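Local coordinates for protein ATP phosphoribosyltransferase regulatory subunit (Lactococcus lactis, PDB 1Z7M) that is required for the first step of histidine biosynthesis and may allow feedback control of ATP phosphoribosyltransferase by histidine, at residues 97-101 with 122-128; 140-146 with 322-328; 231-237 with 273-277; 237-241 with 256-260. All blocks are in the same frame, centred on the assembly; numbering follows the deposited sequence.

Interaction 1 (97-101 with 122-128); sequences LRYDF and YFGKIFR
Phe-127 N gives its hydrogen to Arg-98 O (2.9 Å) where loop 97-101 meets segment 122-128, their end-to-end directions 136° apart. Strand 118-127 is consistent with the first strand of motif 2 in the class II aminoacyl-tRNA synthetase fold, and Gly-124 and Ile-126 pair onward with strand 139-148. The Arg-98 chain, bent at chi2 and chi3, presents NE and NH2 side-on to one acceptor, Lys-125 O, each at 2.9 Å. The NH2 bond lies in the carbonyl plane on a lone pair, while NE comes from above that plane. A leucine here would probably leave Lys-125 O without these two donors, with the backbone bond as the remaining hydrogen bond between the segments. Phe-101 lies between Arg-98 CD on one ring face and Tyr-122 on the other, an offset stack with centroids 4.4 Å apart and planes at 8°. Leu-97 packs on Leu-97 of the second subunit, and its CD2 sits over the face of Phe-127, 3.8 Å from the centroid. Tyr-99 OH bonds to Thr-78 O. The guanidinium of Arg-128 lies flat on the Tyr-99 ring, its CZ 4.1 Å from the ring centroid and off-centre, a cation-pi contact.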
# COMPACT_ATOMS: atom_id res chain seq x y z
N LEU B 97 -6.60 -9.03 2.64
CA LEU B 97 -6.29 -10.43 2.42
C LEU B 97 -7.40 -11.26 3.05
O LEU B 97 -7.90 -10.91 4.12
CB LEU B 97 -4.97 -10.77 3.10
CG LEU B 97 -4.15 -11.75 2.29
CD1 LEU B 97 -3.82 -11.14 0.98
CD2 LEU B 97 -2.90 -12.07 2.99
N ARG B 98 -7.78 -12.36 2.40
CA ARG B 98 -8.87 -13.18 2.92
C ARG B 98 -8.87 -13.20 4.42
O ARG B 98 -7.91 -13.65 5.03
CB ARG B 98 -8.81 -14.61 2.41
CG ARG B 98 -10.13 -15.05 1.78
CD ARG B 98 -10.52 -16.45 2.20
NE ARG B 98 -9.39 -17.37 2.11
CZ ARG B 98 -8.84 -17.77 0.97
NH1 ARG B 98 -9.32 -17.34 -0.19
NH2 ARG B 98 -7.78 -18.56 1.01
N TYR B 99 -9.94 -12.68 5.01
CA TYR B 99 -10.08 -12.63 6.46
C TYR B 99 -11.14 -13.59 6.98
O TYR B 99 -11.05 -14.08 8.11
CB TYR B 99 -10.46 -11.22 6.90
CG TYR B 99 -10.36 -11.00 8.39
CD1 TYR B 99 -9.12 -10.85 9.00
CD2 TYR B 99 -11.50 -10.91 9.18
CE1 TYR B 99 -9.01 -10.59 10.36
CE2 TYR B 99 -11.40 -10.65 10.55
CZ TYR B 99 -10.15 -10.49 11.12
OH TYR B 99 -10.03 -10.19 12.45
N ASP B 100 -12.14 -13.87 6.15
CA ASP B 100 -13.23 -14.74 6.56
C ASP B 100 -13.72 -15.58 5.40
O ASP B 100 -13.66 -15.14 4.26
CB ASP B 100 -14.36 -13.88 7.12
CG ASP B 100 -15.62 -14.67 7.40
OD1 ASP B 100 -16.52 -14.67 6.54
OD2 ASP B 100 -15.71 -15.29 8.48
N PHE B 101 -14.18 -16.79 5.70
CA PHE B 101 -14.68 -17.68 4.66
C PHE B 101 -16.20 -17.62 4.53
O PHE B 101 -16.73 -17.86 3.46
CB PHE B 101 -14.27 -19.14 4.94
CG PHE B 101 -12.99 -19.58 4.27
CD1 PHE B 101 -11.83 -19.78 5.01
CD2 PHE B 101 -12.95 -19.82 2.90
CE1 PHE B 101 -10.64 -20.21 4.40
CE2 PHE B 101 -11.78 -20.25 2.28
CZ PHE B 101 -10.62 -20.45 3.04
N TYR B 122 -15.42 -25.29 1.99
CA TYR B 122 -14.19 -24.58 1.71
C TYR B 122 -13.00 -25.19 2.44
O TYR B 122 -13.10 -25.61 3.59
CB TYR B 122 -14.34 -23.11 2.09
CG TYR B 122 -14.75 -22.87 3.53
CD1 TYR B 122 -13.81 -22.85 4.56
CD2 TYR B 122 -16.08 -22.64 3.86
CE1 TYR B 122 -14.18 -22.60 5.88
CE2 TYR B 122 -16.46 -22.39 5.17
CZ TYR B 122 -15.51 -22.37 6.18
OH TYR B 122 -15.91 -22.11 7.47
N PHE B 123 -11.86 -25.23 1.74
CA PHE B 123 -10.62 -25.76 2.27
C PHE B 123 -9.53 -24.75 1.94
O PHE B 123 -9.04 -24.70 0.81
CB PHE B 123 -10.26 -27.09 1.61
CG PHE B 123 -11.33 -28.14 1.73
CD1 PHE B 123 -12.54 -28.00 1.03
CD2 PHE B 123 -11.14 -29.25 2.53
CE1 PHE B 123 -13.53 -28.96 1.14
CE2 PHE B 123 -12.13 -30.22 2.65
CZ PHE B 123 -13.33 -30.07 1.95
N GLY B 124 -9.15 -23.95 2.92
CA GLY B 124 -8.13 -22.96 2.67
C GLY B 124 -7.81 -22.18 3.92
O GLY B 124 -8.22 -22.57 5.01
N LYS B 125 -7.08 -21.09 3.77
CA LYS B 125 -6.71 -20.32 4.93
C LYS B 125 -7.07 -18.84 4.91
O LYS B 125 -7.19 -18.24 3.85
CB LYS B 125 -5.23 -20.49 5.21
CG LYS B 125 -4.37 -20.16 4.04
CD LYS B 125 -2.89 -20.21 4.39
CE LYS B 125 -2.40 -21.62 4.67
NZ LYS B 125 -0.92 -21.64 4.78
N ILE B 126 -7.28 -18.31 6.12
CA ILE B 126 -7.60 -16.90 6.34
C ILE B 126 -6.35 -16.32 6.97
O ILE B 126 -5.54 -17.06 7.52
CB ILE B 126 -8.77 -16.72 7.33
CG1 ILE B 126 -8.47 -17.43 8.64
CG2 ILE B 126 -10.04 -17.23 6.72
CD1 ILE B 126 -9.44 -17.04 9.73
N PHE B 127 -6.19 -15.00 6.90
CA PHE B 127 -5.02 -14.34 7.44
C PHE B 127 -5.35 -13.24 8.43
O PHE B 127 -5.92 -12.22 8.05
CB PHE B 127 -4.19 -13.75 6.31
CG PHE B 127 -3.97 -14.70 5.17
CD1 PHE B 127 -4.91 -14.83 4.15
CD2 PHE B 127 -2.83 -15.50 5.13
CE1 PHE B 127 -4.72 -15.74 3.12
CE2 PHE B 127 -2.63 -16.42 4.10
CZ PHE B 127 -3.58 -16.54 3.10
N ARG B 128 -4.99 -13.46 9.69
CA ARG B 128 -5.23 -12.48 10.76
C ARG B 128 -3.87 -12.17 11.36
O ARG B 128 -2.97 -13.01 11.30
CB ARG B 128 -6.14 -13.07 11.84
CG ARG B 128 -7.48 -13.63 11.32
CD ARG B 128 -8.10 -14.66 12.30
NE ARG B 128 -9.30 -14.17 13.00
CZ ARG B 128 -10.47 -13.87 12.43
NH1 ARG B 128 -10.65 -14.00 11.12
NH2 ARG B 128 -11.47 -13.42 13.17

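Interaction 2 (140-146 with 322-328); sequences NYQIGIE and GFCCHMD
Ile-143 faces Cys-325, and Ile-145 faces Phe-323, as the two hydrogen-bonded pairs that join antiparallel strands 140-146 and 322-326. The non-hydrogen-bonded pairs between and beside them are Gln-142 with His-326, Gly-144 with Cys-324 and Glu-146 with Gly-322. Past the last pair the chain turns into helix 327-338, and Met-327 carries the contact onward. Its CB lies 3.3 Å from Tyr-141 O, the carbonyl that takes a weak bond from Met-327 N. CG, anti to the carbonyl carbon (chi1 -49°), meets the edge of the Tyr-141 ring at CD2, 3.8 Å away. Bends at chi2 and chi3 then bring SD beside Ile-143 CD1, and the terminal CE still lies 4.1 Å from that same CD1. Leu-39 of helix 33-52 also packs on Met-327. Farther along the same face of the sheet, Ile-145 CG1 lies over the Phe-323 ring, 3.9 Å from its centroid, and helix 152-169 covers the pair.

On the other face Gln-142 runs out extended, with CD 3.6 Å from Cys-324 SG and NE2 at the edge of the His-326 ring. At the second residue of the helix, Asp-328 OD2 accepts from Tyr-141 N at 2.9 Å on its syn side, tying the helix start to the strand. Tyr-141 OH is held elsewhere, by Glu-43 and Arg-40. The arrangement is consistent with motif 2 lying beside the strand and helix of motif 3, as in the antiparallel core of class II aminoacyl-tRNA synthetases.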
# COMPACT_ATOMS: atom_id res chain seq x y z
N ASN B 140 -3.97 -19.23 9.13
CA ASN B 140 -4.95 -20.15 9.68
C ASN B 140 -5.70 -20.92 8.64
O ASN B 140 -6.49 -20.35 7.89
CB ASN B 140 -5.95 -19.37 10.50
CG ASN B 140 -5.31 -18.58 11.59
OD1 ASN B 140 -5.65 -17.43 11.82
ND2 ASN B 140 -4.37 -19.19 12.29
N TYR B 141 -5.49 -22.24 8.64
CA TYR B 141 -6.13 -23.15 7.71
C TYR B 141 -7.44 -23.62 8.31
O TYR B 141 -7.48 -24.16 9.41
CB TYR B 141 -5.25 -24.35 7.46
CG TYR B 141 -5.53 -25.04 6.15
CD1 TYR B 141 -4.78 -24.74 5.01
CD2 TYR B 141 -6.54 -26.00 6.03
CE1 TYR B 141 -5.03 -25.38 3.80
CE2 TYR B 141 -6.79 -26.65 4.82
CZ TYR B 141 -6.03 -26.33 3.71
OH TYR B 141 -6.27 -26.94 2.51
N GLN B 142 -8.53 -23.44 7.58
CA GLN B 142 -9.79 -23.89 8.10
C GLN B 142 -10.47 -24.74 7.06
O GLN B 142 -10.09 -24.70 5.88
CB GLN B 142 -10.67 -22.70 8.40
CG GLN B 142 -9.96 -21.58 9.08
CD GLN B 142 -10.88 -20.41 9.37
OE1 GLN B 142 -11.65 -19.99 8.52
NE2 GLN B 142 -10.80 -19.89 10.58
N ILE B 143 -11.44 -25.54 7.51
CA ILE B 143 -12.28 -26.38 6.66
C ILE B 143 -13.69 -26.21 7.21
O ILE B 143 -13.91 -26.38 8.40
CB ILE B 143 -11.90 -27.89 6.71
CG1 ILE B 143 -10.45 -28.10 6.31
CG2 ILE B 143 -12.75 -28.63 5.72
CD1 ILE B 143 -10.03 -29.54 6.28
N GLY B 144 -14.64 -25.86 6.37
CA GLY B 144 -15.98 -25.67 6.87
C GLY B 144 -17.03 -25.77 5.80
O GLY B 144 -16.71 -25.91 4.63
N ILE B 145 -18.29 -25.70 6.22
CA ILE B 145 -19.43 -25.78 5.30
C ILE B 145 -20.49 -24.75 5.67
O ILE B 145 -20.55 -24.29 6.81
CB ILE B 145 -20.09 -27.18 5.34
CG1 ILE B 145 -20.47 -27.51 6.78
CG2 ILE B 145 -19.15 -28.22 4.76
CD1 ILE B 145 -21.29 -28.76 6.90
N GLU B 146 -21.32 -24.39 4.71
CA GLU B 146 -22.39 -23.41 4.92
C GLU B 146 -23.67 -23.97 4.32
O GLU B 146 -23.67 -24.51 3.22
CB GLU B 146 -22.07 -22.09 4.23
CG GLU B 146 -20.77 -21.45 4.64
CD GLU B 146 -20.78 -20.98 6.08
OE1 GLU B 146 -21.77 -20.33 6.47
OE2 GLU B 146 -19.80 -21.23 6.83
N GLY B 322 -23.80 -22.98 9.49
CA GLY B 322 -22.61 -23.69 9.07
C GLY B 322 -21.64 -23.81 10.21
O GLY B 322 -21.96 -23.44 11.34
N PHE B 323 -20.47 -24.34 9.93
CA PHE B 323 -19.45 -24.47 10.96
C PHE B 323 -18.08 -24.42 10.31
O PHE B 323 -17.96 -24.48 9.08
CB PHE B 323 -19.66 -25.74 11.81
CG PHE B 323 -19.45 -27.03 11.07
CD1 PHE B 323 -18.17 -27.48 10.76
CD2 PHE B 323 -20.53 -27.82 10.72
CE1 PHE B 323 -17.98 -28.70 10.12
CE2 PHE B 323 -20.36 -29.05 10.09
CZ PHE B 323 -19.08 -29.49 9.78
N CYS B 324 -17.05 -24.31 11.14
CA CYS B 324 -15.69 -24.20 10.64
C CYS B 324 -14.70 -24.98 11.48
O CYS B 324 -14.79 -24.99 12.70
CB CYS B 324 -15.31 -22.73 10.61
SG CYS B 324 -13.56 -22.44 10.58
N CYS B 325 -13.76 -25.63 10.80
CA CYS B 325 -12.73 -26.45 11.46
C CYS B 325 -11.41 -25.72 11.54
O CYS B 325 -10.88 -25.23 10.54
CB CYS B 325 -12.53 -27.78 10.72
SG CYS B 325 -14.00 -28.80 10.65
N HIS B 326 -10.87 -25.66 12.75
CA HIS B 326 -9.62 -24.99 12.99
C HIS B 326 -8.50 -26.01 12.95
O HIS B 326 -8.03 -26.48 13.98
CB HIS B 326 -9.71 -24.28 14.33
CG HIS B 326 -10.87 -23.35 14.42
ND1 HIS B 326 -11.81 -23.42 15.43
CD2 HIS B 326 -11.31 -22.38 13.58
CE1 HIS B 326 -12.77 -22.54 15.21
NE2 HIS B 326 -12.49 -21.90 14.09
N MET B 327 -8.08 -26.33 11.73
CA MET B 327 -7.04 -27.32 11.45
C MET B 327 -5.71 -27.10 12.15
O MET B 327 -5.00 -28.05 12.44
CB MET B 327 -6.81 -27.38 9.94
CG MET B 327 -8.08 -27.53 9.10
SD MET B 327 -9.10 -29.00 9.44
CE MET B 327 -7.85 -30.32 9.64
N ASP B 328 -5.36 -25.85 12.41
CA ASP B 328 -4.10 -25.60 13.09
C ASP B 328 -4.21 -26.14 14.49
O ASP B 328 -3.30 -26.79 15.01
CB ASP B 328 -3.79 -24.10 13.12
CG ASP B 328 -3.61 -23.52 11.73
OD1 ASP B 328 -2.61 -23.87 11.03
OD2 ASP B 328 -4.48 -22.70 11.33

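Interaction 3 (231-237 with 273-277); sequences IFITNEL and IIDLG
Asn-235 and Ile-274 make the one hydrogen bond across this contact, which seats the link between helices 222-231 and 237-246 against strand 272-274, an outermost strand, within this chain, of the mixed sheet in this class II synthetase-like fold. The donor is Asn-235 ND2, 3.1 Å from Ile-274 O. That oxygen lies close to the amide plane, but the amide nitrogen stands above the carbonyl plane, 53° out of it, and uses no lone pair. The Ile-273 CG2 methyl is in van der Waals contact with the same amide. The other end of the amide, OD1, takes a weak bond from a basic side chain of another protein's chain.

Two polar turns shape the partners from within. Thr-234 OG1 accepts from Glu-236 N in an ST turn, just where Glu-236 stands at the N-cap of the next helix. Asp-275 OD1 accepts from Gly-277 N at 2.7 Å, on the anti side of the carboxylate, making an Asx turn. The Asp-275 side chain is also about 4 Å from a bound phosphate ion, probably from the crystallisation liquor.

The apolar contacts lie to both sides of the amide. Leu-237 CG comes within 4.2 Å of Ile-274 CD1, beside Phe-256 of helix 250-267. At the other end Ile-231 and Leu-276 cross at about a right angle. With CG1 of Ile-231 between the backbone N and the carbonyl carbon (chi1 63°), its CG2 branch is left to meet Leu-276 CB at 3.7 Å.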
# COMPACT_ATOMS: atom_id res chain seq x y z
N ILE B 231 -25.62 -22.03 35.59
CA ILE B 231 -25.24 -22.12 34.19
C ILE B 231 -23.79 -21.75 33.95
O ILE B 231 -23.27 -21.93 32.84
CB ILE B 231 -26.09 -21.23 33.31
CG1 ILE B 231 -25.86 -19.77 33.71
CG2 ILE B 231 -27.54 -21.62 33.40
CD1 ILE B 231 -26.43 -18.77 32.72
N PHE B 232 -23.13 -21.23 34.97
CA PHE B 232 -21.72 -20.87 34.85
C PHE B 232 -20.82 -22.06 35.05
O PHE B 232 -19.69 -22.05 34.57
CB PHE B 232 -21.33 -19.84 35.91
CG PHE B 232 -21.43 -18.41 35.47
CD1 PHE B 232 -22.62 -17.91 34.94
CD2 PHE B 232 -20.36 -17.55 35.66
CE1 PHE B 232 -22.72 -16.57 34.62
CE2 PHE B 232 -20.46 -16.22 35.33
CZ PHE B 232 -21.64 -15.72 34.82
N ILE B 233 -21.28 -23.09 35.75
CA ILE B 233 -20.41 -24.23 36.02
C ILE B 233 -20.95 -25.65 35.89
O ILE B 233 -20.33 -26.57 36.42
CB ILE B 233 -19.80 -24.14 37.44
CG1 ILE B 233 -20.90 -24.30 38.49
CG2 ILE B 233 -19.07 -22.81 37.63
CD1 ILE B 233 -20.38 -24.28 39.92
N THR B 234 -22.08 -25.84 35.21
CA THR B 234 -22.62 -27.19 35.06
C THR B 234 -23.42 -27.45 33.80
O THR B 234 -24.11 -26.57 33.31
CB THR B 234 -23.53 -27.60 36.21
OG1 THR B 234 -23.91 -28.97 36.03
CG2 THR B 234 -24.79 -26.75 36.23
N ASN B 235 -23.33 -28.68 33.31
CA ASN B 235 -24.09 -29.06 32.12
C ASN B 235 -24.90 -30.33 32.41
O ASN B 235 -25.28 -31.05 31.48
CB ASN B 235 -23.18 -29.34 30.92
CG ASN B 235 -21.93 -28.51 30.92
OD1 ASN B 235 -21.07 -28.68 31.78
ND2 ASN B 235 -21.81 -27.61 29.95
N GLU B 236 -25.14 -30.63 33.69
CA GLU B 236 -25.92 -31.82 34.04
C GLU B 236 -27.36 -31.60 33.59
O GLU B 236 -28.11 -30.89 34.25
CB GLU B 236 -25.87 -32.05 35.55
CG GLU B 236 -26.70 -33.26 36.02
CD GLU B 236 -26.70 -33.40 37.53
OE1 GLU B 236 -25.59 -33.49 38.12
OE2 GLU B 236 -27.80 -33.43 38.15
N LEU B 237 -27.75 -32.21 32.47
CA LEU B 237 -29.08 -32.02 31.91
C LEU B 237 -30.24 -32.03 32.90
O LEU B 237 -31.17 -31.24 32.77
CB LEU B 237 -29.34 -33.04 30.79
CG LEU B 237 -30.15 -32.51 29.59
CD1 LEU B 237 -30.26 -33.58 28.50
CD2 LEU B 237 -31.52 -32.10 30.03
N ILE B 273 -23.24 -31.96 24.89
CA ILE B 273 -23.22 -31.22 26.14
C ILE B 273 -23.93 -29.89 25.95
O ILE B 273 -23.69 -29.17 24.99
CB ILE B 273 -21.79 -31.03 26.59
CG1 ILE B 273 -21.21 -32.39 26.96
CG2 ILE B 273 -21.73 -30.10 27.75
CD1 ILE B 273 -19.72 -32.39 27.15
N ILE B 274 -24.82 -29.58 26.87
CA ILE B 274 -25.56 -28.33 26.78
C ILE B 274 -24.94 -27.27 27.68
O ILE B 274 -24.76 -27.48 28.88
CB ILE B 274 -27.05 -28.55 27.16
CG1 ILE B 274 -27.68 -29.58 26.20
CG2 ILE B 274 -27.81 -27.22 27.09
CD1 ILE B 274 -29.15 -29.90 26.44
N ASP B 275 -24.57 -26.15 27.07
CA ASP B 275 -23.97 -25.05 27.81
C ASP B 275 -24.89 -23.84 27.75
O ASP B 275 -24.98 -23.17 26.72
CB ASP B 275 -22.61 -24.66 27.25
CG ASP B 275 -21.80 -23.83 28.22
OD1 ASP B 275 -22.40 -23.03 28.98
OD2 ASP B 275 -20.55 -23.97 28.24
N LEU B 276 -25.59 -23.58 28.84
CA LEU B 276 -26.50 -22.45 28.87
C LEU B 276 -25.73 -21.18 29.23
O LEU B 276 -26.30 -20.10 29.33
CB LEU B 276 -27.60 -22.70 29.90
CG LEU B 276 -28.56 -23.85 29.58
CD1 LEU B 276 -29.50 -24.09 30.75
CD2 LEU B 276 -29.33 -23.51 28.32
N GLY B 277 -24.42 -21.33 29.41
CA GLY B 277 -23.60 -20.18 29.75
C GLY B 277 -22.74 -19.75 28.58
O GLY B 277 -21.83 -18.96 28.73

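Interaction 4 (237-241 with 256-260); sequences LSRLE and FDQLK
Phe-256 reaches across to Leu-237, Leu-240 and Glu-241, bridging two helices that run antiparallel at 163°, their local axes 11.7 Å apart. At that spacing the side chains make the contact. The packed part is the Phe-256 ring. With its CG anti to the backbone N (chi1 172°), the ring is carried out toward helix 237-246, where Leu-237 CD2 meets it at the edge, 3.5 Å from CZ. Leu-240 CB approaches CE1 obliquely at 3.9 Å. Glu-241 adds its aliphatic root, CB lying 3.6 Å from Phe-256 CE2, before its carboxylate continues past the ring.

The looser side is polar. Glu-241 extends from the helix and brings OE2 to 3.4 Å from Lys-260 NZ, a salt bridge whose hydrogen bond is weak. Asp-257 OD1 stands 4.2 Å from the same OE2, a like charge that the lysine may partly offset. The stem of Lys-260 still belongs to the apolar side, for its CG lies 4.0 Å from Leu-237 CD2 before the chain bends at chi3. A serine in place of Lys-260 would probably leave Glu-241 without its cross-helix cation, facing Asp-257 uncompensated, and take away the aliphatic stem that lies against Leu-237.

Helices 237-246 and 250-267 follow each other in the chain as a helical hairpin. Leu-276, from the loop after strand 272-274, touches both Leu-240 and Phe-256, and Leu-259 packs on Ile-274, placing the hairpin beside edge strand 272-274.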
# COMPACT_ATOMS: atom_id res chain seq x y z
N LEU B 237 -27.75 -32.21 32.47
CA LEU B 237 -29.08 -32.02 31.91
C LEU B 237 -30.24 -32.03 32.90
O LEU B 237 -31.17 -31.24 32.77
CB LEU B 237 -29.34 -33.04 30.79
CG LEU B 237 -30.15 -32.51 29.59
CD1 LEU B 237 -30.26 -33.58 28.50
CD2 LEU B 237 -31.52 -32.10 30.03
N SER B 238 -30.18 -32.92 33.88
CA SER B 238 -31.24 -33.01 34.89
C SER B 238 -31.31 -31.74 35.76
O SER B 238 -32.36 -31.11 35.89
CB SER B 238 -31.02 -34.24 35.78
OG SER B 238 -29.67 -34.31 36.23
N ARG B 239 -30.16 -31.37 36.33
CA ARG B 239 -30.08 -30.20 37.18
C ARG B 239 -30.51 -28.95 36.40
O ARG B 239 -31.37 -28.19 36.86
CB ARG B 239 -28.65 -30.03 37.70
CG ARG B 239 -28.57 -29.02 38.81
CD ARG B 239 -27.17 -28.90 39.33
NE ARG B 239 -26.63 -30.19 39.77
CZ ARG B 239 -25.50 -30.33 40.45
NH1 ARG B 239 -24.78 -29.26 40.78
NH2 ARG B 239 -25.09 -31.55 40.80
N LEU B 240 -29.94 -28.75 35.22
CA LEU B 240 -30.28 -27.59 34.40
C LEU B 240 -31.76 -27.52 34.08
O LEU B 240 -32.38 -26.48 34.25
CB LEU B 240 -29.49 -27.60 33.09
CG LEU B 240 -27.99 -27.37 33.25
CD1 LEU B 240 -27.38 -27.20 31.89
CD2 LEU B 240 -27.73 -26.14 34.09
N GLU B 241 -32.32 -28.62 33.60
CA GLU B 241 -33.73 -28.65 33.25
C GLU B 241 -34.62 -28.18 34.40
O GLU B 241 -35.69 -27.59 34.17
CB GLU B 241 -34.15 -30.04 32.81
CG GLU B 241 -35.62 -30.15 32.50
CD GLU B 241 -35.93 -31.23 31.49
OE1 GLU B 241 -35.31 -32.32 31.57
OE2 GLU B 241 -36.79 -31.00 30.61
N PHE B 256 -34.38 -24.07 25.98
CA PHE B 256 -33.67 -25.19 26.61
C PHE B 256 -34.22 -26.52 26.14
O PHE B 256 -33.50 -27.52 26.09
CB PHE B 256 -33.81 -25.15 28.12
CG PHE B 256 -33.27 -26.37 28.78
CD1 PHE B 256 -31.92 -26.46 29.11
CD2 PHE B 256 -34.09 -27.46 29.00
CE1 PHE B 256 -31.41 -27.63 29.67
CE2 PHE B 256 -33.59 -28.63 29.55
CZ PHE B 256 -32.24 -28.71 29.89
N ASP B 257 -35.51 -26.55 25.83
CA ASP B 257 -36.15 -27.77 25.33
C ASP B 257 -35.58 -28.12 23.97
O ASP B 257 -35.30 -29.28 23.69
CB ASP B 257 -37.67 -27.57 25.19
CG ASP B 257 -38.42 -27.90 26.47
OD1 ASP B 257 -37.87 -28.64 27.33
OD2 ASP B 257 -39.58 -27.44 26.59
N GLN B 258 -35.42 -27.11 23.11
CA GLN B 258 -34.87 -27.32 21.77
C GLN B 258 -33.48 -27.96 21.86
O GLN B 258 -33.18 -28.92 21.16
CB GLN B 258 -34.78 -25.99 21.03
CG GLN B 258 -34.32 -26.14 19.59
CD GLN B 258 -35.32 -26.87 18.72
OE1 GLN B 258 -36.35 -26.32 18.36
NE2 GLN B 258 -35.01 -28.11 18.37
N LEU B 259 -32.63 -27.43 22.74
CA LEU B 259 -31.29 -27.97 22.91
C LEU B 259 -31.41 -29.41 23.40
O LEU B 259 -30.70 -30.30 22.93
CB LEU B 259 -30.50 -27.15 23.94
CG LEU B 259 -30.29 -25.68 23.61
CD1 LEU B 259 -29.66 -24.97 24.78
CD2 LEU B 259 -29.45 -25.54 22.36
N LYS B 260 -32.31 -29.64 24.34
CA LYS B 260 -32.52 -30.97 24.89
C LYS B 260 -32.87 -31.98 23.79
O LYS B 260 -32.38 -33.11 23.81
CB LYS B 260 -33.62 -30.92 25.95
CG LYS B 260 -33.79 -32.20 26.74
CD LYS B 260 -35.02 -32.13 27.62
CE LYS B 260 -35.63 -33.50 27.81
NZ LYS B 260 -37.07 -33.46 28.27

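Overall arrangement
The four contacts fall into two clusters on one chain. Interactions 1 and 2 have centres 9 Å apart and share neighbouring strands of the mixed sheet: Gly-124 O probably bonds to Gln-142 N at 2.7 Å. Interactions 3 and 4 are equally close, share Leu-237, and meet where Leu-276 CD1 lies 3.8 Å from Phe-256 CD1. Between the clusters, interactions 2 and 3 have centres about 25 Å apart, though both reach the same sheet, and both 3 and 4 are nested inside the chain loop that interaction 2 closes. Interaction 3 lies at the far strand of that sheet, near the bound phosphate beside Asp-275, with the helical hairpin of interaction 4 next to it.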